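Local structure of cytochrome c, 1 heme-binding site (Geobacter sulfurreducens, 4RLR) at residues G19-Y29 and W39-D49; V3-I12 and N98-V106. The protein binds a single heme and probably carries electrons, as a low-reduction-potential cytochrome essential for accepting electrons from an electrode. All coordinates share one frame; numbering follows the deposited sequence.

Contact 1: G19-Y29 and W39-D49. With HEM (protoporphyrin IX containing Fe), chain B.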
loop_
_atom_site.group_PDB
_atom_site.type_symbol
_atom_site.label_atom_id
_atom_site.label_comp_id
_atom_site.label_asym_id
_atom_site.label_seq_id
_atom_site.Cartn_x
_atom_site.Cartn_y
_atom_site.Cartn_z
ATOM N N GLY A 19 -0.146 1.278 12.616
ATOM C CA GLY A 19 0.504 2.127 13.596
ATOM C C GLY A 19 0.712 3.559 13.113
ATOM O O GLY A 19 0.738 4.506 13.899
ATOM N N CYS A 20 0.880 3.720 11.808
ATOM C CA CYS A 20 1.265 5.021 11.209
ATOM C C CYS A 20 0.275 5.399 10.119
ATOM O O CYS A 20 0.396 6.447 9.477
ATOM C CB CYS A 20 2.671 4.929 10.602
ATOM S SG CYS A 20 3.943 4.435 11.722
ATOM N N HIS A 21 -0.681 4.514 9.869
ATOM C CA HIS A 21 -1.645 4.725 8.804
ATOM C C HIS A 21 -3.084 4.468 9.291
ATOM O O HIS A 21 -3.946 4.136 8.493
ATOM C CB HIS A 21 -1.333 3.841 7.595
ATOM C CG HIS A 21 -0.085 4.206 6.847
ATOM N ND1 HIS A 21 0.007 5.316 6.039
ATOM C CD2 HIS A 21 1.105 3.574 6.741
ATOM C CE1 HIS A 21 1.200 5.360 5.484
ATOM N NE2 HIS A 21 1.890 4.307 5.887
ATOM N N GLY A 22 -3.336 4.628 10.594
ATOM C CA GLY A 22 -4.674 4.450 11.136
ATOM C C GLY A 22 -5.321 5.654 11.795
ATOM O O GLY A 22 -5.431 6.721 11.203
ATOM N N ALA A 23 -5.776 5.486 13.032
ATOM C CA ALA A 23 -6.563 6.523 13.710
ATOM C C ALA A 23 -5.797 7.813 13.988
ATOM O O ALA A 23 -6.416 8.868 14.139
ATOM C CB ALA A 23 -7.116 5.993 15.008
ATOM N N ASP A 24 -4.469 7.728 14.065
ATOM C CA ASP A 24 -3.653 8.896 14.366
ATOM C C ASP A 24 -3.030 9.552 13.148
ATOM O O ASP A 24 -2.254 10.516 13.287
ATOM C CB ASP A 24 -2.557 8.534 15.352
ATOM C CG ASP A 24 -3.117 8.191 16.717
ATOM O OD1 ASP A 24 -3.998 8.933 17.205
ATOM O OD2 ASP A 24 -2.712 7.158 17.274
ATOM N N ALA A 25 -3.339 9.002 11.974
ATOM C CA ALA A 25 -2.793 9.480 10.709
ATOM C C ALA A 25 -3.756 10.479 10.080
ATOM O O ALA A 25 -4.922 10.570 10.505
ATOM C CB ALA A 25 -2.573 8.319 9.765
ATOM N N ALA A 26 -3.274 11.192 9.062
ATOM C CA ALA A 26 -4.080 12.183 8.358
ATOM C C ALA A 26 -5.284 11.463 7.744
ATOM O O ALA A 26 -5.148 10.338 7.283
ATOM C CB ALA A 26 -3.243 12.887 7.305
ATOM N N PRO A 27 -6.472 12.085 7.787
ATOM C CA PRO A 27 -7.687 11.380 7.381
ATOM C C PRO A 27 -7.700 10.988 5.897
ATOM O O PRO A 27 -8.401 10.059 5.530
ATOM C CB PRO A 27 -8.802 12.399 7.624
ATOM C CG PRO A 27 -8.185 13.520 8.373
ATOM C CD PRO A 27 -6.733 13.468 8.215
ATOM N N GLU A 28 -6.936 11.701 5.074
ATOM C CA GLU A 28 -6.919 11.473 3.641
ATOM C C GLU A 28 -5.564 11.945 3.136
ATOM O O GLU A 28 -4.915 12.732 3.804
ATOM C CB GLU A 28 -8.021 12.298 2.951
ATOM C CG GLU A 28 -9.470 11.967 3.316
ATOM C CD GLU A 28 -9.944 10.555 2.919
ATOM O OE1 GLU A 28 -9.331 9.901 2.035
ATOM O OE2 GLU A 28 -10.958 10.098 3.513
ATOM N N TYR A 29 -5.173 11.506 1.943
ATOM C CA TYR A 29 -3.903 11.900 1.332
ATOM C C TYR A 29 -3.679 13.420 1.296
ATOM O O TYR A 29 -2.641 13.912 1.727
ATOM C CB TYR A 29 -3.794 11.351 -0.088
ATOM C CG TYR A 29 -2.470 11.712 -0.678
ATOM C CD1 TYR A 29 -1.312 11.122 -0.193
ATOM C CD2 TYR A 29 -2.349 12.710 -1.641
ATOM C CE1 TYR A 29 -0.077 11.487 -0.662
ATOM C CE2 TYR A 29 -1.085 13.087 -2.135
ATOM C CZ TYR A 29 0.041 12.467 -1.641
ATOM O OH TYR A 29 1.304 12.807 -2.093
ATOM N N TRP A 39 1.629 15.897 10.806
ATOM C CA TRP A 39 1.622 14.448 10.876
ATOM C C TRP A 39 3.019 13.831 11.042
ATOM O O TRP A 39 3.215 12.913 11.854
ATOM C CB TRP A 39 0.904 13.891 9.631
ATOM C CG TRP A 39 -0.448 14.555 9.483
ATOM C CD1 TRP A 39 -0.798 15.550 8.612
ATOM C CD2 TRP A 39 -1.590 14.311 10.289
ATOM N NE1 TRP A 39 -2.098 15.928 8.825
ATOM C CE2 TRP A 39 -2.615 15.162 9.834
ATOM C CE3 TRP A 39 -1.857 13.429 11.337
ATOM C CZ2 TRP A 39 -3.883 15.159 10.397
ATOM C CZ3 TRP A 39 -3.116 13.429 11.888
ATOM C CH2 TRP A 39 -4.116 14.294 11.414
ATOM N N LEU A 40 3.983 14.326 10.276
ATOM C CA LEU A 40 5.355 13.787 10.336
ATOM C C LEU A 40 5.979 13.867 11.719
ATOM O O LEU A 40 6.788 13.013 12.100
ATOM C CB LEU A 40 6.263 14.509 9.330
ATOM C CG LEU A 40 6.054 14.137 7.872
ATOM C CD1 LEU A 40 7.074 14.867 7.001
ATOM C CD2 LEU A 40 6.115 12.631 7.638
ATOM N N ALA A 41 5.605 14.894 12.470
ATOM C CA ALA A 41 6.154 15.105 13.805
ATOM C C ALA A 41 5.709 14.019 14.780
ATOM O O ALA A 41 6.337 13.825 15.817
ATOM C CB ALA A 41 5.758 16.432 14.301
ATOM N N LYS A 42 4.650 13.293 14.428
ATOM C CA LYS A 42 4.179 12.170 15.236
ATOM C C LYS A 42 4.526 10.840 14.560
ATOM O O LYS A 42 4.031 9.775 14.928
ATOM C CB LYS A 42 2.666 12.301 15.452
ATOM N N GLY A 43 5.389 10.901 13.559
ATOM C CA GLY A 43 5.746 9.723 12.803
ATOM C C GLY A 43 4.605 9.159 11.973
ATOM O O GLY A 43 4.762 8.050 11.439
ATOM N N GLN A 44 3.514 9.924 11.816
ATOM C CA GLN A 44 2.322 9.478 11.100
ATOM C C GLN A 44 2.250 9.869 9.620
ATOM O O GLN A 44 2.671 10.950 9.241
ATOM C CB GLN A 44 1.087 10.047 11.766
ATOM C CG GLN A 44 0.907 9.598 13.198
ATOM C CD GLN A 44 0.547 8.142 13.282
ATOM O OE1 GLN A 44 -0.304 7.662 12.536
ATOM N NE2 GLN A 44 1.196 7.426 14.187
ATOM N N GLY A 45 1.683 8.973 8.807
ATOM C CA GLY A 45 1.394 9.242 7.430
ATOM C C GLY A 45 -0.065 9.581 7.232
ATOM O O GLY A 45 -0.614 10.458 7.929
ATOM N N MET A 46 -0.688 8.907 6.273
ATOM C CA MET A 46 -2.109 9.092 5.979
ATOM C C MET A 46 -2.887 7.774 6.122
ATOM O O MET A 46 -2.316 6.673 6.018
ATOM C CB MET A 46 -2.318 9.681 4.586
ATOM C CG MET A 46 -1.937 8.783 3.412
ATOM S SD MET A 46 -0.215 8.339 3.263
ATOM C CE MET A 46 0.590 9.917 2.970
ATOM N N ARG A 47 -4.179 7.922 6.410
ATOM C CA ARG A 47 -5.081 6.807 6.688
ATOM C C ARG A 47 -5.137 5.795 5.567
ATOM O O ARG A 47 -5.387 6.148 4.425
ATOM C CB ARG A 47 -6.506 7.339 6.948
ATOM C CG ARG A 47 -7.500 6.260 7.309
ATOM C CD ARG A 47 -8.840 6.866 7.724
ATOM N NE ARG A 47 -9.634 5.843 8.371
ATOM C CZ ARG A 47 -10.928 5.929 8.655
ATOM N NH1 ARG A 47 -11.631 7.014 8.317
ATOM N NH2 ARG A 47 -11.511 4.918 9.280
ATOM N N MET A 48 -4.901 4.529 5.906
ATOM C CA MET A 48 -5.056 3.431 4.956
ATOM C C MET A 48 -5.732 2.217 5.619
ATOM O O MET A 48 -5.657 1.113 5.124
ATOM C CB MET A 48 -3.683 3.002 4.434
ATOM C CG MET A 48 -3.030 3.981 3.551
ATOM S SD MET A 48 -1.480 3.347 2.922
ATOM C CE MET A 48 -0.746 4.882 2.438
ATOM N N ASP A 49 -6.377 2.434 6.752
ATOM C CA ASP A 49 -6.843 1.313 7.591
ATOM C C ASP A 49 -8.278 0.843 7.314
ATOM O O ASP A 49 -8.885 0.166 8.132
ATOM C CB ASP A 49 -6.664 1.633 9.084
ATOM C CG ASP A 49 -7.545 2.765 9.559
ATOM O OD1 ASP A 49 -8.299 3.342 8.760
ATOM O OD2 ASP A 49 -7.512 3.068 10.748
HETATM C CHA HEM B . 3.776 6.542 3.178
HETATM C CHB HEM B . 2.135 2.019 2.740
HETATM C CHC HEM B . 3.945 1.160 7.125
HETATM C CHD HEM B . 5.031 5.771 7.804
HETATM C C1A HEM B . 3.264 5.365 2.671
HETATM C C2A HEM B . 2.814 5.202 1.316
HETATM C C3A HEM B . 2.358 3.956 1.182
HETATM C C4A HEM B . 2.509 3.294 2.449
HETATM C CMA HEM B . 1.750 3.312 -0.070
HETATM C CAA HEM B . 2.880 6.306 0.249
HETATM C CBA HEM B . 1.625 7.175 0.182
HETATM C CGA HEM B . 1.783 8.099 -1.015
HETATM O O1A HEM B . 1.532 7.697 -2.170
HETATM O O2A HEM B . 2.179 9.254 -0.811
HETATM C C1B HEM B . 2.482 1.397 3.915
HETATM C C2B HEM B . 2.266 0.014 4.194
HETATM C C3B HEM B . 2.771 -0.238 5.400
HETATM C C4B HEM B . 3.327 0.994 5.904
HETATM C CMB HEM B . 1.534 -0.891 3.207
HETATM C CAB HEM B . 2.820 -1.570 6.153
HETATM C CBB HEM B . 3.281 -2.648 5.468
HETATM C C1C HEM B . 4.349 2.336 7.688
HETATM C C2C HEM B . 4.876 2.443 9.026
HETATM C C3C HEM B . 5.167 3.737 9.241
HETATM C C4C HEM B . 4.866 4.444 8.013
HETATM C CMC HEM B . 4.974 1.246 10.000
HETATM C CAC HEM B . 5.786 4.431 10.490
HETATM C CBC HEM B . 6.691 3.798 11.268
HETATM C C1D HEM B . 4.747 6.407 6.630
HETATM C C2D HEM B . 4.883 7.827 6.454
HETATM C C3D HEM B . 4.487 8.083 5.006
HETATM C C4D HEM B . 4.162 6.780 4.467
HETATM C CMD HEM B . 5.318 8.844 7.540
HETATM C CAD HEM B . 4.443 9.429 4.274
HETATM C CBD HEM B . 5.849 9.885 3.905
HETATM C CGD HEM B . 6.340 9.004 2.786
HETATM O O1D HEM B . 5.807 9.028 1.652
HETATM O O2D HEM B . 7.291 8.252 3.039
HETATM N NA HEM B . 3.093 4.175 3.337
HETATM N NB HEM B . 3.149 1.967 4.965
HETATM N NC HEM B . 4.384 3.577 7.085
HETATM N ND HEM B . 4.326 5.818 5.447
HETATM FE FE HEM B . 3.676 3.815 5.222
HETATM O O HOH W 1 -2.176 6.054 12.887
HETATM O O HOH W 2 -10.605 9.399 6.985
#

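Contact 2: V3-I12 and N98-V106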
loop_
_atom_site.group_PDB
_atom_site.type_symbol
_atom_site.label_atom_id
_atom_site.label_comp_id
_atom_site.label_asym_id
_atom_site.label_seq_id
_atom_site.Cartn_x
_atom_site.Cartn_y
_atom_site.Cartn_z
ATOM N N VAL A 3 -7.100 -14.393 -2.756
ATOM C CA VAL A 3 -6.590 -13.564 -1.688
ATOM C C VAL A 3 -7.405 -12.286 -1.648
ATOM O O VAL A 3 -7.569 -11.605 -2.687
ATOM C CB VAL A 3 -5.139 -13.220 -1.959
ATOM C CG1 VAL A 3 -4.597 -12.223 -0.901
ATOM C CG2 VAL A 3 -4.328 -14.479 -1.967
ATOM N N THR A 4 -7.910 -11.972 -0.456
ATOM C CA THR A 4 -8.840 -10.867 -0.285
ATOM C C THR A 4 -8.440 -9.922 0.854
ATOM O O THR A 4 -7.608 -10.238 1.697
ATOM C CB THR A 4 -10.272 -11.365 -0.002
ATOM O OG1 THR A 4 -10.349 -11.879 1.327
ATOM C CG2 THR A 4 -10.697 -12.440 -1.031
ATOM N N TYR A 5 -9.068 -8.761 0.869
ATOM C CA TYR A 5 -8.780 -7.755 1.871
ATOM C C TYR A 5 -9.163 -8.274 3.244
ATOM O O TYR A 5 -8.373 -8.201 4.167
ATOM C CB TYR A 5 -9.540 -6.470 1.546
ATOM C CG TYR A 5 -9.398 -5.432 2.602
ATOM C CD1 TYR A 5 -8.254 -4.655 2.665
ATOM C CD2 TYR A 5 -10.389 -5.226 3.537
ATOM C CE1 TYR A 5 -8.100 -3.703 3.637
ATOM C CE2 TYR A 5 -10.247 -4.269 4.512
ATOM C CZ TYR A 5 -9.091 -3.529 4.566
ATOM O OH TYR A 5 -8.927 -2.573 5.506
ATOM N N ARG A 6 -10.369 -8.831 3.371
ATOM C CA ARG A 6 -10.857 -9.275 4.668
ATOM C C ARG A 6 -10.058 -10.459 5.223
ATOM O O ARG A 6 -9.791 -10.514 6.408
ATOM C CB ARG A 6 -12.333 -9.670 4.593
ATOM C CG ARG A 6 -13.279 -8.500 4.512
ATOM C CD ARG A 6 -14.668 -8.938 4.203
ATOM N NE ARG A 6 -14.721 -9.400 2.830
ATOM C CZ ARG A 6 -15.773 -9.973 2.273
ATOM N NH1 ARG A 6 -16.889 -10.166 2.987
ATOM N NH2 ARG A 6 -15.707 -10.331 0.996
ATOM N N LYS A 7 -9.693 -11.402 4.367
ATOM C CA LYS A 7 -9.116 -12.657 4.846
ATOM C C LYS A 7 -7.600 -12.566 5.017
ATOM O O LYS A 7 -7.054 -13.128 5.964
ATOM C CB LYS A 7 -9.491 -13.808 3.914
ATOM N N ASP A 8 -6.946 -11.779 4.167
ATOM C CA ASP A 8 -5.493 -11.814 4.044
ATOM C C ASP A 8 -4.756 -10.472 4.215
ATOM O O ASP A 8 -3.651 -10.431 4.766
ATOM C CB ASP A 8 -5.139 -12.399 2.691
ATOM C CG ASP A 8 -5.912 -13.691 2.388
ATOM O OD1 ASP A 8 -5.572 -14.729 2.968
ATOM O OD2 ASP A 8 -6.873 -13.671 1.588
ATOM N N ILE A 9 -5.302 -9.384 3.692
ATOM C CA ILE A 9 -4.581 -8.116 3.762
ATOM C C ILE A 9 -4.791 -7.425 5.107
ATOM O O ILE A 9 -3.832 -7.025 5.744
ATOM C CB ILE A 9 -4.955 -7.204 2.591
ATOM C CG1 ILE A 9 -4.452 -7.826 1.289
ATOM C CG2 ILE A 9 -4.388 -5.783 2.759
ATOM C CD1 ILE A 9 -2.947 -8.099 1.220
ATOM N N LYS A 10 -6.034 -7.309 5.545
ATOM C CA LYS A 10 -6.316 -6.528 6.746
ATOM C C LYS A 10 -5.585 -7.060 8.009
ATOM O O LYS A 10 -5.034 -6.283 8.775
ATOM C CB LYS A 10 -7.824 -6.423 6.955
ATOM C CG LYS A 10 -8.261 -5.925 8.291
ATOM C CD LYS A 10 -9.786 -5.851 8.341
ATOM C CE LYS A 10 -10.290 -5.387 9.706
ATOM N NZ LYS A 10 -9.575 -4.144 10.183
ATOM N N PRO A 11 -5.566 -8.388 8.209
ATOM C CA PRO A 11 -4.776 -8.920 9.320
ATOM C C PRO A 11 -3.304 -8.442 9.295
ATOM O O PRO A 11 -2.812 -8.017 10.335
ATOM C CB PRO A 11 -4.866 -10.432 9.108
ATOM C CG PRO A 11 -6.130 -10.635 8.395
ATOM C CD PRO A 11 -6.224 -9.461 7.453
ATOM N N ILE A 12 -2.650 -8.464 8.126
ATOM C CA ILE A 12 -1.276 -7.980 8.004
ATOM C C ILE A 12 -1.222 -6.478 8.259
ATOM O O ILE A 12 -0.434 -6.006 9.071
ATOM C CB ILE A 12 -0.664 -8.274 6.592
ATOM C CG1 ILE A 12 -0.589 -9.786 6.353
ATOM C CG2 ILE A 12 0.714 -7.673 6.469
ATOM C CD1 ILE A 12 -0.320 -10.166 4.937
ATOM N N ASN A 98 4.953 -11.833 3.107
ATOM C CA ASN A 98 3.902 -10.822 3.130
ATOM C C ASN A 98 3.805 -10.028 1.834
ATOM O O ASN A 98 2.699 -9.654 1.406
ATOM C CB ASN A 98 4.055 -9.915 4.359
ATOM C CG ASN A 98 3.617 -10.626 5.645
ATOM O OD1 ASN A 98 2.732 -11.487 5.617
ATOM N ND2 ASN A 98 4.246 -10.281 6.763
ATOM N N LEU A 99 4.945 -9.787 1.195
ATOM C CA LEU A 99 4.930 -9.130 -0.088
ATOM C C LEU A 99 4.172 -9.981 -1.076
ATOM O O LEU A 99 3.528 -9.452 -1.982
ATOM C CB LEU A 99 6.343 -8.885 -0.599
ATOM C CG LEU A 99 6.430 -8.291 -2.010
ATOM C CD1 LEU A 99 5.636 -6.965 -2.129
ATOM C CD2 LEU A 99 7.883 -8.095 -2.404
ATOM N N ALA A 100 4.255 -11.298 -0.910
ATOM C CA ALA A 100 3.646 -12.195 -1.865
ATOM C C ALA A 100 2.121 -12.140 -1.732
ATOM O O ALA A 100 1.423 -12.267 -2.723
ATOM C CB ALA A 100 4.184 -13.625 -1.693
ATOM N N VAL A 101 1.631 -11.907 -0.512
ATOM C CA VAL A 101 0.202 -11.762 -0.249
ATOM C C VAL A 101 -0.323 -10.470 -0.880
ATOM O O VAL A 101 -1.400 -10.466 -1.494
ATOM C CB VAL A 101 -0.085 -11.791 1.275
ATOM C CG1 VAL A 101 -1.565 -11.642 1.583
ATOM C CG2 VAL A 101 0.454 -13.094 1.922
ATOM N N PHE A 102 0.430 -9.382 -0.773
ATOM C CA PHE A 102 0.005 -8.134 -1.403
ATOM C C PHE A 102 -0.006 -8.227 -2.936
ATOM O O PHE A 102 -0.880 -7.652 -3.574
ATOM C CB PHE A 102 0.871 -6.945 -0.971
ATOM C CG PHE A 102 0.474 -6.329 0.342
ATOM C CD1 PHE A 102 0.993 -6.824 1.534
ATOM C CD2 PHE A 102 -0.371 -5.243 0.389
ATOM C CE1 PHE A 102 0.656 -6.251 2.741
ATOM C CE2 PHE A 102 -0.719 -4.652 1.583
ATOM C CZ PHE A 102 -0.207 -5.160 2.771
ATOM N N LYS A 103 0.946 -8.937 -3.538
ATOM C CA LYS A 103 0.958 -9.039 -5.016
ATOM C C LYS A 103 -0.251 -9.840 -5.526
ATOM O O LYS A 103 -0.838 -9.540 -6.582
ATOM C CB LYS A 103 2.257 -9.649 -5.532
ATOM C CG LYS A 103 3.525 -8.859 -5.175
ATOM C CD LYS A 103 4.667 -9.160 -6.129
ATOM C CE LYS A 103 5.837 -8.190 -5.967
ATOM N NZ LYS A 103 7.037 -8.659 -6.721
ATOM N N ALA A 104 -0.633 -10.860 -4.769
ATOM C CA ALA A 104 -1.814 -11.654 -5.119
ATOM C C ALA A 104 -3.072 -10.828 -5.001
ATOM O O ALA A 104 -3.991 -10.948 -5.802
ATOM C CB ALA A 104 -1.919 -12.858 -4.232
ATOM N N TRP A 105 -3.129 -9.982 -3.990
ATOM C CA TRP A 105 -4.324 -9.198 -3.768
ATOM C C TRP A 105 -4.466 -8.144 -4.860
ATOM O O TRP A 105 -5.541 -7.924 -5.407
ATOM C CB TRP A 105 -4.249 -8.529 -2.396
ATOM C CG TRP A 105 -5.411 -7.628 -2.118
ATOM C CD1 TRP A 105 -6.720 -7.977 -2.095
ATOM C CD2 TRP A 105 -5.361 -6.229 -1.825
ATOM N NE1 TRP A 105 -7.502 -6.875 -1.818
ATOM C CE2 TRP A 105 -6.689 -5.791 -1.634
ATOM C CE3 TRP A 105 -4.322 -5.300 -1.694
ATOM C CZ2 TRP A 105 -7.006 -4.470 -1.322
ATOM C CZ3 TRP A 105 -4.640 -3.991 -1.378
ATOM C CH2 TRP A 105 -5.967 -3.589 -1.198
ATOM N N VAL A 106 -3.367 -7.501 -5.188
ATOM C CA VAL A 106 -3.418 -6.372 -6.090
ATOM C C VAL A 106 -3.762 -6.830 -7.502
ATOM O O VAL A 106 -4.464 -6.128 -8.213
ATOM C CB VAL A 106 -2.112 -5.582 -6.068
ATOM C CG1 VAL A 106 -2.078 -4.552 -7.189
ATOM C CG2 VAL A 106 -1.948 -4.874 -4.690
#

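Contact 1: G19-Y29 and W39-D49
The imidazole of H21 has the sulfur of M48 over one face, SD standing 4.2 Å from the ring centroid, and the carbonyl of M46 at its edge. There H21 ND1 donates to M46 O at 2.7 Å, the acceptor lying in the ring plane, which fixes the rotation of the imidazole while NE2 binds the heme iron at 2.0 Å. Such a carbonyl would be expected to make the ring a stronger donor to the metal. W39 carries A26 on one face, a CH-pi contact with A26 CA 3.5 Å from the centroid of the six-membered ring, and meets D24 O at its edge. A bend at chi2 (-70°) turns the amide of Q44 toward G19 O, which accepts from Q44 NE2 at 3.0 Å and lies near the plane of the Q44 amide. Backbone bonds tie the two segments: G45 N to C20 O, A26 N to G45 O, M48 N to H21 O and R47 N to A26 O, the last at 2.7 Å. Within 39-49, R47 NE forms a salt bridge with D49 OD1. With C20 covalently attached to the porphyrin and M84 as the second axial ligand, this is the CXXCH heme site of a c-type cytochrome with His-Met coordination.

Contact 2: V3-I12 and N98-V106
Helix packing of this kind, with I9 and I12 of a helix near the N-terminus set against V101, F102 and W105 of a helix late in the chain, recalls the pairing of terminal helices in class I cytochromes c. The axes of helix 5-12 and helix 98-106 approach to 9.8 Å and run at 137° to each other. I9 sits at the middle and serves two rings. Its CG1 lies over one face of W105, 3.8 Å from the centroid of the five-membered ring, and a chi2 of -58° bends the chain so that CD1 comes over the centre of the F102 ring, 3.9 Å from its centroid. I12 runs antiparallel to F102, its CG2 at the phenyl edge, while its CD1 packs on V101 CG1 at 3.9 Å and touches N98 OD1. Toward the start of the segment V3 spreads its two methyls: the V3 side chain lies across that of V101 at about a right angle, V3 CG1 4.0 Å from V101 CG1, and V3 CG2 reaches A104 CB at 3.7 Å. No hydrogen bond spans the pair. T4 caps its own helix by accepting from K7 N. Cohesion between the helices therefore rests largely on dispersion and CH-pi contacts, while W105 NE1 and N98 ND2 donate outside the two segments, to T128 O and L88 O.

The two contacts lie with their centres 20 Å apart in one single-chain fold, and contact 1 is nested along the sequence inside the long loop that contact 2 closes: 3-12, then 19-29, 39-49 and finally 98-106. Helix 5-16 leads almost directly into helix 18-21, so contact 2 is joined by the chain to the heme-binding C20 and H21. F13 of that same helix touches H21, M48 and D49, and Y5 OH packs 3.8 Å from D49 O. L54 of helix 51-55 also bridges them, touching M48 of contact 1 and both I9 and W105 of contact 2. The side chain of F102 comes to about 5 Å from the heme, placing the helix pair beside the site that contact 1 builds.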